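Fibronectin-binding protein (Streptococcus pyogenes, PDB 5A0L) is a cell-surface adhesin whose N-terminal thioester domain carries an internal thioester that mediates covalent binding to the host. Local coordinates at residues Asn101-Asn112 with Ala180-Leu190; Val126-Tyr134 with Ala167-Asn175. All blocks are in the same frame, centred on the assembly; numbering follows the deposited sequence.

Contact 1: residues Asn101-Asn112 with Ala180-Leu190; sequences NVIYNGYKSNAN and AANKIPSGYRL
Tyr104 is the main bump, its ring wedged into a notch formed by Ile184, Pro185 and Tyr188. Pro185 CD sits over one face, 4.1 Å from the centroid of the Tyr104 ring, with Ile184 CA also over that face, while Ala111 CB, from within segment 101-112, lies over the rim of the opposite face. With CG anti to the backbone N (chi1 -169°), the ring turns an edge toward the face of Tyr188, an edge-to-face pair with planes at 66°. Ile184 CG2 fills the corner at Tyr104 CD2, 3.6 Å away. Farther along, Leu190 CD1 nestles against Ile103 CG1 at 3.7 Å. The notch lies in the irregular connection, with its type II turn from Pro185 to Tyr188, that leaves helix 176-179 for strand 191-195 of the closed antiparallel barrel, so the end of helix 92-105 docks against the link between the helical and barrel parts of the thioester domain. At the far end of the contact, in the loop beyond helix 92-105, the amide of Asn112 grips the backbone of Asn182 twice: Asn112 OD1 accepts from Asn182 N at 2.9 Å, and Asn112 ND2 donates to Asn182 O at 3.0 Å, nearly straight. The second N-H of Asn112 ND2 goes to Asn105 OD1, fixing the amide's rotation. Asn182 ND2 returns a bond to Ala111 O.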
# COMPACT_ATOMS: atom_id res chain seq x y z
N ASN A 101 11.17 -2.36 -2.82
CA ASN A 101 11.67 -3.09 -1.68
C ASN A 101 10.73 -3.00 -0.48
O ASN A 101 10.62 -3.98 0.28
CB ASN A 101 13.11 -2.71 -1.35
CG ASN A 101 14.11 -3.43 -2.24
OD1 ASN A 101 14.57 -4.53 -1.90
ND2 ASN A 101 14.44 -2.84 -3.38
N VAL A 102 10.06 -1.87 -0.29
CA VAL A 102 9.03 -1.80 0.75
C VAL A 102 7.93 -2.85 0.53
O VAL A 102 7.57 -3.62 1.43
CB VAL A 102 8.41 -0.40 0.84
CG1 VAL A 102 7.13 -0.41 1.67
CG2 VAL A 102 9.42 0.57 1.42
N ILE A 103 7.41 -2.90 -0.69
CA ILE A 103 6.29 -3.81 -0.97
C ILE A 103 6.76 -5.27 -0.83
O ILE A 103 6.03 -6.09 -0.27
CB ILE A 103 5.67 -3.52 -2.34
CG1 ILE A 103 4.97 -2.15 -2.37
CG2 ILE A 103 4.75 -4.62 -2.78
CD1 ILE A 103 3.75 -2.07 -1.52
N TYR A 104 7.94 -5.59 -1.37
CA TYR A 104 8.40 -6.97 -1.34
C TYR A 104 8.59 -7.47 0.11
O TYR A 104 8.42 -8.67 0.38
CB TYR A 104 9.71 -7.08 -2.14
CG TYR A 104 10.14 -8.50 -2.39
CD1 TYR A 104 9.30 -9.40 -3.05
CD2 TYR A 104 11.43 -8.94 -2.03
CE1 TYR A 104 9.68 -10.72 -3.26
CE2 TYR A 104 11.83 -10.25 -2.28
CZ TYR A 104 10.97 -11.13 -2.92
OH TYR A 104 11.30 -12.46 -3.12
N ASN A 105 8.93 -6.55 1.01
CA ASN A 105 9.14 -6.86 2.40
C ASN A 105 7.92 -6.74 3.31
O ASN A 105 7.94 -7.20 4.45
CB ASN A 105 10.31 -6.06 2.95
CG ASN A 105 11.60 -6.65 2.50
OD1 ASN A 105 12.01 -7.69 3.05
ND2 ASN A 105 12.21 -6.12 1.43
N GLY A 106 6.87 -6.09 2.80
CA GLY A 106 5.64 -5.85 3.54
C GLY A 106 4.58 -6.89 3.22
O GLY A 106 4.86 -7.98 2.73
N TYR A 107 3.33 -6.55 3.52
CA TYR A 107 2.21 -7.49 3.32
C TYR A 107 1.84 -7.49 1.85
O TYR A 107 1.65 -6.41 1.26
CB TYR A 107 1.04 -7.08 4.17
CG TYR A 107 -0.13 -8.01 4.08
CD1 TYR A 107 -0.22 -9.14 4.88
CD2 TYR A 107 -1.13 -7.79 3.16
CE1 TYR A 107 -1.30 -9.99 4.78
CE2 TYR A 107 -2.22 -8.62 3.06
CZ TYR A 107 -2.31 -9.73 3.88
OH TYR A 107 -3.40 -10.56 3.80
N LYS A 108 1.73 -8.65 1.16
CA LYS A 108 1.75 -10.01 1.71
C LYS A 108 3.07 -10.76 1.45
O LYS A 108 3.30 -11.82 2.03
CB LYS A 108 0.58 -10.82 1.10
CG LYS A 108 0.17 -12.08 1.83
CD LYS A 108 -1.16 -12.63 1.30
CE LYS A 108 -1.53 -13.92 1.98
N SER A 109 3.95 -10.26 0.58
CA SER A 109 5.14 -11.04 0.24
C SER A 109 6.07 -11.30 1.41
O SER A 109 6.66 -12.38 1.50
CB SER A 109 5.94 -10.40 -0.90
OG SER A 109 5.31 -10.57 -2.14
N ASN A 110 6.25 -10.33 2.29
CA ASN A 110 6.97 -10.59 3.55
C ASN A 110 8.26 -11.33 3.32
O ASN A 110 8.59 -12.30 4.04
CB ASN A 110 6.06 -11.36 4.52
CG ASN A 110 6.68 -11.53 5.89
OD1 ASN A 110 7.46 -10.67 6.33
ND2 ASN A 110 6.29 -12.60 6.60
N ALA A 111 9.07 -10.86 2.36
CA ALA A 111 10.14 -11.74 1.85
C ALA A 111 11.26 -12.01 2.85
O ALA A 111 11.94 -13.03 2.69
CB ALA A 111 10.75 -11.15 0.58
N ASN A 112 11.43 -11.12 3.83
CA ASN A 112 12.48 -11.27 4.82
C ASN A 112 11.95 -11.43 6.24
O ASN A 112 12.69 -11.32 7.21
CB ASN A 112 13.52 -10.14 4.69
CG ASN A 112 14.33 -10.31 3.45
OD1 ASN A 112 15.27 -11.12 3.44
ND2 ASN A 112 13.99 -9.59 2.39
N ALA A 180 18.89 -6.60 3.22
CA ALA A 180 17.94 -7.70 3.21
C ALA A 180 18.58 -8.89 2.52
O ALA A 180 19.18 -8.77 1.47
CB ALA A 180 16.70 -7.29 2.47
N ALA A 181 18.45 -10.07 3.12
CA ALA A 181 19.05 -11.24 2.50
C ALA A 181 18.35 -11.67 1.21
O ALA A 181 18.97 -12.08 0.23
CB ALA A 181 19.10 -12.38 3.49
N ASN A 182 17.02 -11.66 1.25
CA ASN A 182 16.22 -12.08 0.09
C ASN A 182 15.92 -10.83 -0.75
O ASN A 182 15.23 -9.92 -0.29
CB ASN A 182 14.97 -12.80 0.55
CG ASN A 182 15.28 -14.08 1.31
OD1 ASN A 182 16.17 -14.85 0.92
ND2 ASN A 182 14.60 -14.29 2.43
N LYS A 183 16.46 -10.79 -1.96
CA LYS A 183 16.38 -9.65 -2.86
C LYS A 183 15.16 -9.77 -3.78
O LYS A 183 14.66 -10.87 -4.06
CB LYS A 183 17.63 -9.58 -3.73
CG LYS A 183 18.96 -9.66 -3.02
CD LYS A 183 19.17 -8.53 -2.04
CE LYS A 183 20.54 -8.62 -1.42
NZ LYS A 183 20.76 -7.55 -0.42
N ILE A 184 14.69 -8.63 -4.28
CA ILE A 184 13.60 -8.68 -5.24
C ILE A 184 14.00 -9.53 -6.46
O ILE A 184 15.16 -9.51 -6.90
CB ILE A 184 13.10 -7.28 -5.68
CG1 ILE A 184 14.16 -6.47 -6.44
CG2 ILE A 184 12.51 -6.52 -4.49
CD1 ILE A 184 13.62 -5.18 -7.07
N PRO A 185 13.03 -10.30 -6.99
CA PRO A 185 13.35 -11.18 -8.11
C PRO A 185 13.61 -10.43 -9.40
O PRO A 185 13.18 -9.29 -9.56
CB PRO A 185 12.12 -12.10 -8.23
CG PRO A 185 11.03 -11.41 -7.53
CD PRO A 185 11.66 -10.48 -6.50
N SER A 186 14.33 -11.07 -10.30
CA SER A 186 14.54 -10.54 -11.62
C SER A 186 13.18 -10.28 -12.23
O SER A 186 12.30 -11.13 -12.16
CB SER A 186 15.29 -11.55 -12.50
OG SER A 186 15.58 -10.99 -13.75
N GLY A 187 13.00 -9.09 -12.78
CA GLY A 187 11.75 -8.74 -13.46
C GLY A 187 10.61 -8.29 -12.55
O GLY A 187 9.50 -8.06 -13.02
N TYR A 188 10.88 -8.19 -11.26
CA TYR A 188 9.86 -7.75 -10.29
C TYR A 188 9.23 -6.45 -10.77
O TYR A 188 9.93 -5.49 -11.07
CB TYR A 188 10.48 -7.53 -8.90
CG TYR A 188 9.52 -7.34 -7.76
CD1 TYR A 188 8.63 -8.34 -7.39
CD2 TYR A 188 9.54 -6.18 -7.00
CE1 TYR A 188 7.77 -8.17 -6.33
CE2 TYR A 188 8.67 -5.99 -5.94
CZ TYR A 188 7.80 -7.00 -5.59
OH TYR A 188 6.98 -6.80 -4.50
N ARG A 189 7.90 -6.39 -10.73
CA ARG A 189 7.17 -5.23 -11.23
C ARG A 189 5.88 -5.07 -10.42
O ARG A 189 5.23 -6.05 -10.08
CB ARG A 189 6.80 -5.43 -12.71
CG ARG A 189 6.20 -4.19 -13.38
CD ARG A 189 5.88 -4.40 -14.85
NE ARG A 189 7.00 -4.94 -15.59
CZ ARG A 189 6.92 -5.51 -16.79
NH1 ARG A 189 5.76 -5.57 -17.43
NH2 ARG A 189 8.00 -6.02 -17.34
N LEU A 190 5.53 -3.80 -10.17
CA LEU A 190 4.27 -3.45 -9.55
C LEU A 190 3.48 -2.57 -10.53
O LEU A 190 3.94 -2.25 -11.62
CB LEU A 190 4.44 -2.75 -8.20
CG LEU A 190 5.26 -3.54 -7.19
CD1 LEU A 190 5.46 -2.67 -5.96
CD2 LEU A 190 4.60 -4.87 -6.81
O HOH W 1 14.26 -7.20 -0.31
O HOH W 2 16.08 -6.45 -3.14
O HOH W 3 13.81 -13.09 -2.60
O HOH W 4 5.05 -8.65 -4.13
O HOH W 5 17.07 -10.77 5.63

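Contact 2: residues Val126-Tyr134 with Ala167-Asn175; sequences VTQNAIWYY and ALKKLIDPN. With ZN (zinc ion), chain D.
Tyr133 takes Ile172 over one face of its ring, with Ile172 CB 4.0 Å from the ring centroid in a CH-pi contact and Ile172 CG2 3.9 Å from Tyr133 CG. Tyr134 CD2 lies at the edge of the Tyr133 ring; in return Tyr133 CD2 stands over the centre of a face of Tyr134. Arg86 adds a cation-pi contact to Tyr133. At the rim of Tyr134, in its plane, a water accepts from Tyr134 OH at 2.7 Å and donates to Leu171 O and Asp173 O, tying the phenol to these two backbone carbonyls. On the preceding turns of helix 120-135 the packing is aliphatic. Ala130 CB meets Leu171 CB at 3.8 Å, and its small size lets Leu168 CD1 and Ile172 CG2 close in around it. Val126 directs CG1 anti to its backbone N (chi1 169°), onto Leu171 CD1 at 3.9 Å, with Ala167 and Leu168 alongside. Farther along the chain, Asp173 OD2 is the close ligand of the zinc ion at 2.0 Å, together with two waters; Asp173 OD1, a longer 2.8 Å from the zinc, also accepts from Asn175 N in an Asx turn. The segment axes approach to 9.4 Å and diverge by only 33°, so helices 120-135 and 158-172 run roughly alongside as a close-packed, same-direction pair in the helical part of the thioester domain.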
# COMPACT_ATOMS: atom_id res chain seq x y z
N VAL A 126 0.93 -1.30 8.70
CA VAL A 126 2.37 -1.00 8.71
C VAL A 126 2.89 -0.71 7.30
O VAL A 126 3.59 0.29 7.08
CB VAL A 126 3.16 -2.15 9.36
CG1 VAL A 126 4.65 -2.00 9.15
CG2 VAL A 126 2.85 -2.23 10.84
N THR A 127 2.57 -1.57 6.36
CA THR A 127 3.07 -1.42 5.01
C THR A 127 2.56 -0.12 4.40
O THR A 127 3.30 0.59 3.71
CB THR A 127 2.68 -2.62 4.14
OG1 THR A 127 3.10 -3.84 4.78
CG2 THR A 127 3.31 -2.56 2.79
N GLN A 128 1.30 0.19 4.67
CA GLN A 128 0.68 1.42 4.17
C GLN A 128 1.44 2.65 4.68
O GLN A 128 1.65 3.62 3.93
CB GLN A 128 -0.78 1.46 4.63
CG GLN A 128 -1.54 2.72 4.17
CD GLN A 128 -1.68 2.78 2.68
OE1 GLN A 128 -2.58 2.15 2.10
NE2 GLN A 128 -0.76 3.50 2.02
N ASN A 129 1.84 2.63 5.94
CA ASN A 129 2.60 3.74 6.48
C ASN A 129 3.98 3.85 5.83
O ASN A 129 4.45 4.97 5.57
CB ASN A 129 2.72 3.64 8.00
CG ASN A 129 1.54 4.25 8.70
OD1 ASN A 129 1.53 5.46 8.94
ND2 ASN A 129 0.52 3.47 8.99
N ALA A 130 4.63 2.72 5.53
CA ALA A 130 5.91 2.76 4.86
C ALA A 130 5.76 3.30 3.45
O ALA A 130 6.65 4.03 2.94
CB ALA A 130 6.55 1.38 4.86
N ILE A 131 4.66 2.98 2.78
CA ILE A 131 4.44 3.53 1.44
C ILE A 131 4.27 5.06 1.49
O ILE A 131 4.86 5.78 0.69
CB ILE A 131 3.24 2.83 0.72
CG1 ILE A 131 3.65 1.39 0.35
CG2 ILE A 131 2.77 3.62 -0.50
CD1 ILE A 131 4.83 1.28 -0.58
N TRP A 132 3.51 5.55 2.45
CA TRP A 132 3.30 6.99 2.59
C TRP A 132 4.58 7.73 2.94
O TRP A 132 4.73 8.91 2.58
CB TRP A 132 2.20 7.26 3.60
CG TRP A 132 0.81 6.96 3.14
CD1 TRP A 132 0.34 7.00 1.87
CD2 TRP A 132 -0.30 6.65 3.97
NE1 TRP A 132 -1.01 6.73 1.84
CE2 TRP A 132 -1.43 6.50 3.12
CE3 TRP A 132 -0.47 6.44 5.34
CZ2 TRP A 132 -2.70 6.21 3.62
CZ3 TRP A 132 -1.73 6.15 5.83
CH2 TRP A 132 -2.82 6.02 4.96
N TYR A 133 5.51 7.08 3.63
CA TYR A 133 6.83 7.67 3.85
C TYR A 133 7.46 8.06 2.51
O TYR A 133 8.12 9.13 2.41
CB TYR A 133 7.71 6.66 4.60
CG TYR A 133 9.10 7.13 4.91
CD1 TYR A 133 9.35 7.94 6.01
CD2 TYR A 133 10.19 6.72 4.14
CE1 TYR A 133 10.66 8.34 6.31
CE2 TYR A 133 11.49 7.11 4.43
CZ TYR A 133 11.71 7.93 5.51
OH TYR A 133 13.00 8.33 5.80
N TYR A 134 7.25 7.26 1.49
CA TYR A 134 7.81 7.54 0.17
C TYR A 134 6.89 8.31 -0.76
O TYR A 134 7.37 9.09 -1.58
CB TYR A 134 8.30 6.25 -0.49
CG TYR A 134 9.57 5.69 0.12
CD1 TYR A 134 10.79 6.36 -0.02
CD2 TYR A 134 9.55 4.54 0.90
CE1 TYR A 134 11.94 5.90 0.58
CE2 TYR A 134 10.73 4.04 1.48
CZ TYR A 134 11.91 4.74 1.33
OH TYR A 134 13.08 4.30 1.88
N ALA A 167 8.84 -3.56 12.57
CA ALA A 167 8.70 -3.80 11.14
C ALA A 167 8.77 -2.49 10.36
O ALA A 167 9.43 -2.40 9.33
CB ALA A 167 7.44 -4.56 10.82
N LEU A 168 8.04 -1.49 10.85
CA LEU A 168 8.01 -0.20 10.15
C LEU A 168 9.43 0.41 10.04
O LEU A 168 9.83 0.90 8.98
CB LEU A 168 7.03 0.73 10.85
CG LEU A 168 6.87 2.09 10.18
CD1 LEU A 168 6.49 1.98 8.72
CD2 LEU A 168 5.82 2.90 10.95
N LYS A 169 10.19 0.34 11.12
CA LYS A 169 11.55 0.85 11.10
C LYS A 169 12.39 0.16 10.02
O LYS A 169 13.15 0.81 9.30
CB LYS A 169 12.22 0.65 12.45
CG LYS A 169 11.66 1.50 13.56
CD LYS A 169 12.39 1.17 14.87
CE LYS A 169 11.74 1.87 16.02
NZ LYS A 169 12.33 1.41 17.31
N LYS A 170 12.25 -1.16 9.90
CA LYS A 170 13.02 -1.90 8.90
C LYS A 170 12.61 -1.50 7.49
O LYS A 170 13.44 -1.40 6.58
CB LYS A 170 12.89 -3.41 9.12
CG LYS A 170 13.52 -3.90 10.44
CD LYS A 170 13.29 -5.39 10.70
CE LYS A 170 13.63 -5.81 12.13
NZ LYS A 170 13.18 -7.22 12.27
N LEU A 171 11.31 -1.29 7.28
CA LEU A 171 10.79 -0.97 5.97
C LEU A 171 11.26 0.38 5.46
O LEU A 171 11.39 0.54 4.24
CB LEU A 171 9.26 -1.04 5.92
CG LEU A 171 8.63 -2.42 6.04
CD1 LEU A 171 7.11 -2.29 6.19
CD2 LEU A 171 8.95 -3.29 4.82
N ILE A 172 11.45 1.36 6.36
CA ILE A 172 11.81 2.72 5.93
C ILE A 172 13.31 2.99 6.02
O ILE A 172 13.76 4.10 5.73
CB ILE A 172 10.99 3.79 6.68
CG1 ILE A 172 11.31 3.81 8.18
CG2 ILE A 172 9.50 3.60 6.43
CD1 ILE A 172 10.63 4.94 8.95
N ASP A 173 14.12 1.99 6.37
CA ASP A 173 15.55 2.18 6.40
C ASP A 173 16.06 2.37 4.97
O ASP A 173 15.74 1.59 4.07
CB ASP A 173 16.19 0.94 7.02
CG ASP A 173 17.69 1.16 7.34
OD1 ASP A 173 18.47 1.43 6.44
OD2 ASP A 173 18.12 1.07 8.51
N PRO A 174 16.94 3.39 4.77
CA PRO A 174 17.42 3.63 3.40
C PRO A 174 18.29 2.53 2.83
O PRO A 174 18.42 2.43 1.61
CB PRO A 174 18.21 4.94 3.52
CG PRO A 174 18.63 4.97 4.95
CD PRO A 174 17.47 4.37 5.71
N ASN A 175 18.83 1.66 3.70
CA ASN A 175 19.68 0.56 3.28
C ASN A 175 18.96 -0.78 3.18
O ASN A 175 19.61 -1.81 3.04
CB ASN A 175 20.86 0.42 4.24
CG ASN A 175 21.78 1.63 4.24
OD1 ASN A 175 22.07 2.22 5.29
ND2 ASN A 175 22.27 1.94 3.10
ZN ZN D . 20.05 1.48 8.72
O HOH W 6 13.30 1.76 2.78
O HOH W 7 21.37 -0.04 7.80
O HOH W 8 20.28 1.40 10.69

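Contact 2 is the buried one, an almost wholly apolar helix-helix interface with one bridging water near its end; contact 1 is partly exposed and mixes ring packing with side-chain amides that bond to loop backbone through direct and water-mediated links. Helix 92-105 joins them: while contact 1 uses one side of its final turns, Val102 packs on Ala130 and Ile131, and Asn105 CB meets Leu171 CD2 at 3.6 Å. Just past that helix, Tyr107 N probably hydrogen-bonds to Thr127 OG1. Helix 120-135 also faces the barrel, where Gln128 NE2 donates to the carbonyl of Cys49, the only cysteine of this construct and therefore probably the thioester residue.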